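Local coordinates for DUF5063 domain-containing protein (Bacteroides fragilis, PDB 3NRH) that is of unknown function but folds as a predominantly alpha-helical protein of the DUF5063 family, at residues D122-D125 and F126-V129. Sequence-based numbering, arbitrary orientation.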
loop_
_atom_site.group_PDB
_atom_site.type_symbol
_atom_site.label_atom_id
_atom_site.label_comp_id
_atom_site.label_asym_id
_atom_site.label_seq_id
_atom_site.Cartn_x
_atom_site.Cartn_y
_atom_site.Cartn_z
ATOM N N ASP A 122 -15.043 -3.053 -9.680
ATOM C CA ASP A 122 -14.594 -4.442 -9.616
ATOM C C ASP A 122 -14.821 -5.083 -8.253
ATOM O O ASP A 122 -15.281 -6.219 -8.169
ATOM C CB ASP A 122 -13.118 -4.555 -9.992
ATOM C CG ASP A 122 -12.920 -4.984 -11.437
ATOM O OD1 ASP A 122 -13.426 -6.067 -11.818
ATOM O OD2 ASP A 122 -12.260 -4.244 -12.191
ATOM N N ILE A 123 -14.514 -4.358 -7.185
ATOM C CA ILE A 123 -14.680 -4.914 -5.841
ATOM C C ILE A 123 -16.149 -5.132 -5.467
ATOM O O ILE A 123 -16.513 -6.192 -4.956
ATOM C CB ILE A 123 -14.022 -4.010 -4.777
ATOM C CG1 ILE A 123 -12.561 -3.739 -5.158
ATOM C CG2 ILE A 123 -14.084 -4.688 -3.401
ATOM C CD1 ILE A 123 -11.718 -4.993 -5.297
ATOM N N LYS A 124 -16.989 -4.133 -5.728
ATOM C CA LYS A 124 -18.413 -4.227 -5.399
ATOM C C LYS A 124 -19.121 -5.352 -6.157
ATOM O O LYS A 124 -19.946 -6.071 -5.586
ATOM C CB LYS A 124 -19.111 -2.896 -5.693
ATOM C CG LYS A 124 -20.603 -2.866 -5.351
ATOM C CD LYS A 124 -20.852 -3.023 -3.856
ATOM C CE LYS A 124 -22.338 -2.879 -3.524
ATOM N NZ LYS A 124 -22.589 -2.916 -2.049
ATOM N N ASP A 125 -18.811 -5.504 -7.441
ATOM C CA ASP A 125 -19.442 -6.561 -8.232
ATOM C C ASP A 125 -19.105 -7.921 -7.637
ATOM O O ASP A 125 -19.952 -8.818 -7.577
ATOM C CB ASP A 125 -18.981 -6.507 -9.693
ATOM C CG ASP A 125 -19.687 -5.424 -10.492
ATOM O OD1 ASP A 125 -20.673 -4.847 -9.984
ATOM O OD2 ASP A 125 -19.265 -5.159 -11.639
ATOM N N PHE A 126 -17.862 -8.061 -7.185
ATOM C CA PHE A 126 -17.405 -9.303 -6.586
ATOM C C PHE A 126 -18.103 -9.646 -5.260
ATOM O O PHE A 126 -18.669 -10.730 -5.118
ATOM C CB PHE A 126 -15.892 -9.248 -6.356
ATOM C CG PHE A 126 -15.392 -10.300 -5.410
ATOM C CD1 PHE A 126 -15.533 -11.652 -5.713
ATOM C CD2 PHE A 126 -14.823 -9.941 -4.193
ATOM C CE1 PHE A 126 -15.114 -12.633 -4.810
ATOM C CE2 PHE A 126 -14.400 -10.913 -3.285
ATOM C CZ PHE A 126 -14.548 -12.262 -3.596
ATOM N N ILE A 127 -18.067 -8.735 -4.291
ATOM C CA ILE A 127 -18.674 -9.034 -2.994
ATOM C C ILE A 127 -20.189 -9.187 -3.022
ATOM O O ILE A 127 -20.753 -9.929 -2.211
ATOM C CB ILE A 127 -18.288 -8.000 -1.915
ATOM C CG1 ILE A 127 -18.771 -6.606 -2.309
ATOM C CG2 ILE A 127 -16.776 -8.040 -1.692
ATOM C CD1 ILE A 127 -18.542 -5.560 -1.227
ATOM N N PHE A 128 -20.850 -8.500 -3.948
ATOM C CA PHE A 128 -22.300 -8.630 -4.062
ATOM C C PHE A 128 -22.626 -10.082 -4.411
ATOM O O PHE A 128 -23.414 -10.746 -3.724
ATOM C CB PHE A 128 -22.847 -7.707 -5.154
ATOM C CG PHE A 128 -24.309 -7.924 -5.449
ATOM C CD1 PHE A 128 -25.253 -7.866 -4.427
ATOM C CD2 PHE A 128 -24.740 -8.196 -6.745
ATOM C CE1 PHE A 128 -26.611 -8.077 -4.694
ATOM C CE2 PHE A 128 -26.091 -8.408 -7.021
ATOM C CZ PHE A 128 -27.027 -8.348 -5.991
ATOM N N VAL A 129 -21.990 -10.575 -5.470
ATOM C CA VAL A 129 -22.199 -11.940 -5.932
ATOM C C VAL A 129 -21.785 -12.961 -4.887
ATOM O O VAL A 129 -22.469 -13.960 -4.681
ATOM C CB VAL A 129 -21.399 -12.215 -7.228
ATOM C CG1 VAL A 129 -21.525 -13.682 -7.624
ATOM C CG2 VAL A 129 -21.912 -11.325 -8.337
#
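I127 N donates to I123 O over 3.1 Å with an N-H...O angle of 171°, the straightest of four successive (i+4) N-H to (i) C=O bonds. F128 N reaches K124 O at the same length but more bent, 156°, whereas F126 N to D122 O (3.3 Å) and V129 N to D125 O (3.4 Å) are weak. K124 NZ forms a salt bridge with E28, and K124 a cation-pi contact with Y70, while D125 OD1 accepts from the backbone N of Y70 and V71. The ladder of backbone bonds is that of regular alpha-helix, here within helix 112-131 of this predominantly alpha-helical DUF5063-family protein. Side chains of the second turn rest on carbonyls of the first. With chi1 of I127 at 61°, CG1 lies between its backbone N and carbonyl carbon, 3.5 Å from both I123 O and K124 O; its CD1 comes within 4.3 Å of K124 CD. V129 sets CG2 against D125 O at 3.3 Å, and F126 has CB 3.4 Å from I123 O, which lies near the plane of its ring, at the edge. I123 and I127 pack on A20 and C24 of helix 11-28, F126 on S141 and L142 of helix 135-169.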